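Local structure of RING finger protein unkempt homolog (Mus musculus, 5ELK) at residues A[40-51]-A[73-84]. The protein binds specific RNA sequences through clustered CCCH zinc fingers, here fingers 4 to 6, and represses translation to shape the early morphology of cortical neurons. Numbering follows the deposited sequence.
Sequences DRRRSPRKHKYR and GDACQYCHTRTE. With ZN (zinc ion), chain D; nucleotides of chain B.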
loop_
_atom_site.group_PDB
_atom_site.type_symbol
_atom_site.label_atom_id
_atom_site.label_comp_id
_atom_site.label_asym_id
_atom_site.label_seq_id
_atom_site.Cartn_x
_atom_site.Cartn_y
_atom_site.Cartn_z
ATOM N N ASP A 40 -1.277 -7.173 5.367
ATOM C CA ASP A 40 -0.654 -5.848 5.395
ATOM C C ASP A 40 0.511 -5.849 4.407
ATOM O O ASP A 40 1.044 -4.800 4.027
ATOM C CB ASP A 40 -0.129 -5.605 6.818
ATOM C CG ASP A 40 0.250 -4.172 7.077
ATOM O OD1 ASP A 40 -0.398 -3.268 6.521
ATOM O OD2 ASP A 40 1.195 -3.948 7.862
ATOM N N ARG A 41 0.895 -7.049 3.985
ATOM C CA ARG A 41 2.095 -7.244 3.197
ATOM C C ARG A 41 1.907 -6.775 1.767
ATOM O O ARG A 41 0.796 -6.758 1.236
ATOM C CB ARG A 41 2.484 -8.721 3.210
ATOM C CG ARG A 41 3.740 -9.040 2.437
ATOM C CD ARG A 41 4.227 -10.431 2.771
ATOM N NE ARG A 41 4.380 -11.253 1.577
ATOM C CZ ARG A 41 5.454 -11.241 0.797
ATOM N NH1 ARG A 41 6.477 -10.439 1.073
ATOM N NH2 ARG A 41 5.506 -12.027 -0.265
ATOM N N ARG A 42 3.018 -6.408 1.149
ATOM C CA ARG A 42 3.021 -5.939 -0.223
ATOM C C ARG A 42 4.226 -6.513 -0.958
ATOM O O ARG A 42 5.369 -6.317 -0.546
ATOM C CB ARG A 42 3.062 -4.404 -0.239
ATOM C CG ARG A 42 3.282 -3.785 -1.591
ATOM C CD ARG A 42 2.773 -2.358 -1.610
ATOM N NE ARG A 42 2.993 -1.699 -2.894
ATOM C CZ ARG A 42 4.080 -0.999 -3.199
ATOM N NH1 ARG A 42 5.057 -0.865 -2.315
ATOM N NH2 ARG A 42 4.190 -0.425 -4.387
ATOM N N ARG A 43 3.975 -7.238 -2.039
ATOM C CA ARG A 43 5.057 -7.659 -2.915
ATOM C C ARG A 43 5.576 -6.436 -3.661
ATOM O O ARG A 43 4.801 -5.658 -4.220
ATOM C CB ARG A 43 4.575 -8.727 -3.892
ATOM C CG ARG A 43 4.134 -10.015 -3.209
ATOM C CD ARG A 43 3.332 -10.900 -4.147
ATOM N NE ARG A 43 2.034 -10.313 -4.463
ATOM C CZ ARG A 43 1.234 -10.734 -5.437
ATOM N NH1 ARG A 43 1.588 -11.749 -6.204
ATOM N NH2 ARG A 43 0.078 -10.132 -5.646
ATOM N N SER A 44 6.888 -6.255 -3.646
ATOM C CA SER A 44 7.494 -5.157 -4.359
ATOM C C SER A 44 7.169 -5.307 -5.844
ATOM O O SER A 44 7.455 -6.355 -6.430
ATOM C CB SER A 44 9.005 -5.163 -4.153
ATOM O OG SER A 44 9.585 -4.026 -4.766
ATOM N N PRO A 45 6.568 -4.268 -6.461
ATOM C CA PRO A 45 6.212 -4.343 -7.881
ATOM C C PRO A 45 7.413 -4.353 -8.811
ATOM O O PRO A 45 7.216 -4.427 -10.022
ATOM C CB PRO A 45 5.374 -3.087 -8.103
ATOM C CG PRO A 45 5.798 -2.161 -7.045
ATOM C CD PRO A 45 6.130 -2.998 -5.862
ATOM N N ARG A 46 8.624 -4.296 -8.258
ATOM C CA ARG A 46 9.836 -4.385 -9.060
ATOM C C ARG A 46 10.265 -5.847 -9.201
ATOM O O ARG A 46 10.905 -6.218 -10.186
ATOM C CB ARG A 46 10.966 -3.541 -8.444
ATOM C CG ARG A 46 11.733 -4.205 -7.301
ATOM C CD ARG A 46 12.836 -3.295 -6.750
ATOM N NE ARG A 46 13.184 -3.617 -5.366
ATOM C CZ ARG A 46 14.134 -3.006 -4.660
ATOM N NH1 ARG A 46 14.855 -2.032 -5.202
ATOM N NH2 ARG A 46 14.366 -3.374 -3.407
ATOM N N LYS A 47 9.911 -6.666 -8.208
ATOM C CA LYS A 47 10.235 -8.095 -8.213
ATOM C C LYS A 47 9.069 -8.954 -8.708
ATOM O O LYS A 47 9.276 -10.035 -9.270
ATOM C CB LYS A 47 10.651 -8.562 -6.811
ATOM C CG LYS A 47 12.069 -8.195 -6.394
ATOM C CD LYS A 47 13.145 -8.802 -7.299
ATOM C CE LYS A 47 13.204 -10.324 -7.208
ATOM N NZ LYS A 47 12.334 -11.006 -8.211
ATOM N N HIS A 48 7.850 -8.475 -8.489
ATOM C CA HIS A 48 6.656 -9.212 -8.878
ATOM C C HIS A 48 5.768 -8.307 -9.698
ATOM O O HIS A 48 5.394 -7.217 -9.258
ATOM C CB HIS A 48 5.915 -9.722 -7.647
ATOM C CG HIS A 48 6.750 -10.593 -6.772
ATOM N ND1 HIS A 48 7.435 -10.111 -5.676
ATOM C CD2 HIS A 48 7.033 -11.917 -6.839
ATOM C CE1 HIS A 48 8.091 -11.102 -5.099
ATOM N NE2 HIS A 48 7.866 -12.207 -5.787
ATOM N N LYS A 49 5.441 -8.764 -10.900
ATOM C CA LYS A 49 4.603 -7.994 -11.798
ATOM C C LYS A 49 3.179 -8.490 -11.679
ATOM O O LYS A 49 2.870 -9.614 -12.076
ATOM C CB LYS A 49 5.092 -8.133 -13.239
ATOM C CG LYS A 49 5.583 -6.825 -13.848
ATOM C CD LYS A 49 7.100 -6.727 -13.886
ATOM C CE LYS A 49 7.655 -5.710 -12.888
ATOM N NZ LYS A 49 7.460 -4.289 -13.321
ATOM N N TYR A 50 2.322 -7.662 -11.100
ATOM C CA TYR A 50 0.919 -7.998 -10.982
ATOM C C TYR A 50 0.042 -6.819 -11.361
ATOM O O TYR A 50 0.464 -5.670 -11.298
ATOM C CB TYR A 50 0.595 -8.480 -9.565
ATOM C CG TYR A 50 1.105 -7.578 -8.451
ATOM C CD1 TYR A 50 0.324 -6.542 -7.952
ATOM C CD2 TYR A 50 2.353 -7.778 -7.887
ATOM C CE1 TYR A 50 0.779 -5.736 -6.933
ATOM C CE2 TYR A 50 2.809 -6.973 -6.869
ATOM C CZ TYR A 50 2.024 -5.955 -6.397
ATOM O OH TYR A 50 2.497 -5.158 -5.380
ATOM N N ARG A 51 -1.181 -7.134 -11.772
ATOM C CA ARG A 51 -2.147 -6.141 -12.204
ATOM C C ARG A 51 -2.780 -5.430 -11.001
ATOM O O ARG A 51 -2.728 -5.931 -9.872
ATOM C CB ARG A 51 -3.217 -6.815 -13.081
ATOM C CG ARG A 51 -2.943 -6.836 -14.604
ATOM C CD ARG A 51 -1.453 -6.938 -14.985
ATOM N NE ARG A 51 -1.118 -8.200 -15.637
ATOM C CZ ARG A 51 0.111 -8.711 -15.707
ATOM N NH1 ARG A 51 1.146 -8.089 -15.159
ATOM N NH2 ARG A 51 0.304 -9.866 -16.321
ATOM N N GLY A 73 0.059 -18.287 -4.962
ATOM C CA GLY A 73 1.110 -17.742 -4.127
ATOM C C GLY A 73 1.593 -16.401 -4.659
ATOM O O GLY A 73 0.850 -15.673 -5.308
ATOM N N ASP A 74 2.857 -16.091 -4.401
ATOM C CA ASP A 74 3.432 -14.795 -4.752
ATOM C C ASP A 74 3.640 -14.606 -6.255
ATOM O O ASP A 74 4.131 -13.567 -6.689
ATOM C CB ASP A 74 4.758 -14.607 -4.013
ATOM C CG ASP A 74 4.568 -14.274 -2.540
ATOM O OD1 ASP A 74 3.450 -13.880 -2.135
ATOM O OD2 ASP A 74 5.552 -14.394 -1.784
ATOM N N ALA A 75 3.242 -15.594 -7.048
ATOM C CA ALA A 75 3.370 -15.510 -8.498
ATOM C C ALA A 75 2.058 -15.064 -9.128
ATOM O O ALA A 75 1.957 -14.942 -10.351
ATOM C CB ALA A 75 3.799 -16.843 -9.069
ATOM N N CYS A 76 1.051 -14.826 -8.294
ATOM C CA CYS A 76 -0.240 -14.369 -8.793
ATOM C C CYS A 76 -0.129 -12.988 -9.433
ATOM O O CYS A 76 0.500 -12.087 -8.889
ATOM C CB CYS A 76 -1.292 -14.339 -7.680
ATOM S SG CYS A 76 -2.983 -14.394 -8.324
ATOM N N GLN A 77 -0.757 -12.838 -10.594
ATOM C CA GLN A 77 -0.717 -11.596 -11.363
ATOM C C GLN A 77 -1.882 -10.684 -10.997
ATOM O O GLN A 77 -2.337 -9.874 -11.800
ATOM C CB GLN A 77 -0.735 -11.922 -12.853
ATOM C CG GLN A 77 0.449 -12.763 -13.281
ATOM C CD GLN A 77 1.610 -11.919 -13.736
ATOM O OE1 GLN A 77 1.536 -11.267 -14.775
ATOM N NE2 GLN A 77 2.689 -11.917 -12.961
ATOM N N TYR A 78 -2.346 -10.828 -9.764
ATOM C CA TYR A 78 -3.431 -10.026 -9.232
ATOM C C TYR A 78 -3.024 -9.568 -7.844
ATOM O O TYR A 78 -2.152 -10.179 -7.231
ATOM C CB TYR A 78 -4.699 -10.870 -9.148
ATOM C CG TYR A 78 -5.303 -11.221 -10.489
ATOM C CD1 TYR A 78 -4.843 -12.306 -11.231
ATOM C CD2 TYR A 78 -6.344 -10.471 -11.013
ATOM C CE1 TYR A 78 -5.403 -12.622 -12.453
ATOM C CE2 TYR A 78 -6.911 -10.788 -12.233
ATOM C CZ TYR A 78 -6.435 -11.863 -12.946
ATOM O OH TYR A 78 -6.993 -12.175 -14.163
ATOM N N CYS A 79 -3.665 -8.519 -7.339
ATOM C CA CYS A 79 -3.355 -8.026 -6.002
ATOM C C CYS A 79 -3.899 -8.953 -4.920
ATOM O O CYS A 79 -4.990 -9.486 -5.052
ATOM C CB CYS A 79 -3.920 -6.620 -5.806
ATOM S SG CYS A 79 -3.120 -5.371 -6.831
ATOM N N HIS A 80 -3.123 -9.120 -3.851
ATOM C CA HIS A 80 -3.464 -10.008 -2.743
ATOM C C HIS A 80 -3.757 -9.255 -1.445
ATOM O O HIS A 80 -4.203 -9.852 -0.464
ATOM C CB HIS A 80 -2.329 -11.007 -2.502
ATOM C CG HIS A 80 -2.391 -12.222 -3.376
ATOM N ND1 HIS A 80 -1.407 -13.183 -3.389
ATOM C CD2 HIS A 80 -3.327 -12.631 -4.270
ATOM C CE1 HIS A 80 -1.723 -14.126 -4.258
ATOM N NE2 HIS A 80 -2.882 -13.816 -4.805
ATOM N N THR A 81 -3.496 -7.955 -1.432
ATOM C CA THR A 81 -3.854 -7.116 -0.292
ATOM C C THR A 81 -4.237 -5.729 -0.754
ATOM O O THR A 81 -3.865 -5.291 -1.844
ATOM C CB THR A 81 -2.704 -6.946 0.699
ATOM O OG1 THR A 81 -1.671 -6.156 0.096
ATOM C CG2 THR A 81 -2.138 -8.280 1.114
ATOM N N ARG A 82 -4.983 -5.040 0.099
ATOM C CA ARG A 82 -5.485 -3.721 -0.210
ATOM C C ARG A 82 -4.292 -2.799 -0.392
ATOM O O ARG A 82 -4.286 -1.901 -1.244
ATOM C CB ARG A 82 -6.370 -3.231 0.933
ATOM C CG ARG A 82 -6.783 -1.767 0.843
ATOM C CD ARG A 82 -7.633 -1.376 2.041
ATOM N NE ARG A 82 -8.949 -2.012 2.011
ATOM C CZ ARG A 82 -9.423 -2.837 2.945
ATOM N NH1 ARG A 82 -8.711 -3.146 4.025
ATOM N NH2 ARG A 82 -10.631 -3.357 2.800
ATOM N N THR A 83 -3.258 -3.046 0.398
ATOM C CA THR A 83 -2.053 -2.256 0.274
ATOM C C THR A 83 -1.418 -2.430 -1.098
ATOM O O THR A 83 -0.931 -1.459 -1.685
ATOM C CB THR A 83 -1.039 -2.610 1.350
ATOM O OG1 THR A 83 -1.673 -2.517 2.631
ATOM C CG2 THR A 83 0.137 -1.650 1.288
ATOM N N GLU A 84 -1.419 -3.659 -1.608
ATOM C CA GLU A 84 -0.834 -3.926 -2.916
ATOM C C GLU A 84 -1.577 -3.185 -4.006
ATOM O O GLU A 84 -0.997 -2.781 -5.012
ATOM C CB GLU A 84 -0.837 -5.418 -3.227
ATOM C CG GLU A 84 0.323 -6.141 -2.598
ATOM C CD GLU A 84 0.616 -7.467 -3.248
ATOM O OE1 GLU A 84 -0.294 -8.063 -3.865
ATOM O OE2 GLU A 84 1.775 -7.902 -3.154
HETATM ZN ZN ZN D . -3.969 -14.737 -6.286
ATOM P P G B 5 -11.282 2.791 4.592
ATOM O OP1 G B 5 -12.328 1.802 4.211
ATOM O OP2 G B 5 -11.621 3.853 5.576
ATOM O "O5'" G B 5 -9.994 2.052 5.172
ATOM C "C5'" G B 5 -9.655 0.734 4.761
ATOM C "C4'" G B 5 -8.223 0.398 5.104
ATOM O "O4'" G B 5 -7.337 1.057 4.157
ATOM C "C3'" G B 5 -7.757 0.826 6.500
ATOM O "O3'" G B 5 -6.853 -0.146 7.026
ATOM C "C2'" G B 5 -7.001 2.122 6.221
ATOM O "O2'" G B 5 -6.006 2.440 7.176
ATOM C "C1'" G B 5 -6.388 1.837 4.852
ATOM N N9 G B 5 -6.114 3.041 4.059
ATOM C C8 G B 5 -7.039 3.912 3.531
ATOM N N7 G B 5 -6.489 4.889 2.870
ATOM C C5 G B 5 -5.124 4.658 2.971
ATOM C C6 G B 5 -4.025 5.391 2.450
ATOM O O6 G B 5 -4.043 6.425 1.782
ATOM N N1 G B 5 -2.807 4.816 2.784
ATOM C C2 G B 5 -2.668 3.662 3.519
ATOM N N2 G B 5 -1.407 3.257 3.731
ATOM N N3 G B 5 -3.681 2.964 4.009
ATOM C C4 G B 5 -4.873 3.516 3.697
HETATM O O HOH W 1 1.487 -2.517 -5.303
HETATM O O HOH W 2 3.573 -11.635 -9.751
#
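Tyr50 and Gln77 bring the irregular 40-51 closest to 73-84, a segment that runs from a short 3-10 turn through loop into a helix, their CA atoms 4.0 Å apart, and beside them Arg51 N donates to Gln77 O; at the other end Arg42 runs past Glu84. Between these points the Arg43 side chain, bent at chi3 (-69°), crosses into 73-84 and fills its edge with acceptors. NE and NH2 grip the Glu84 carboxylate side-on through syn lone pairs, NE to OE2 at 2.8 Å and NH2 to OE1 at 2.8 Å, the two planes only 19° apart. NH2 also reaches Tyr78 O (2.7 Å), while NH1 bonds Cys76 O on an in-plane lone pair (2.9 Å) and Asp74 O from above its carbonyl plane. One face of the guanidinium is roofed by Tyr50 CD2; the opposite face lies flat on the zinc ligand His80. Glu84 OE2 takes Arg43 N on its anti lone pair, and OE1 receives His80 N. A leucine in place of Arg43 would probably leave the Glu84 carboxylate without its countercharge and the carbonyls of Cys76 and Tyr78 without these donors. Farther out, Arg41 NH2 forms a salt bridge to Asp74 OD2 (2.8 Å). Thr81 OG1 donates to Arg41 O and caps helix 82-86 by accepting Glu84 N. Segment 40-51, between helix 7-13 and strand 59-60, is thus fastened to the CCCH zinc site, where Cys76 and His80 are joined by Cys55 and Cys70, and to the start of helix 82-86, while Arg42 continues to Leu11 O in helix 7-13.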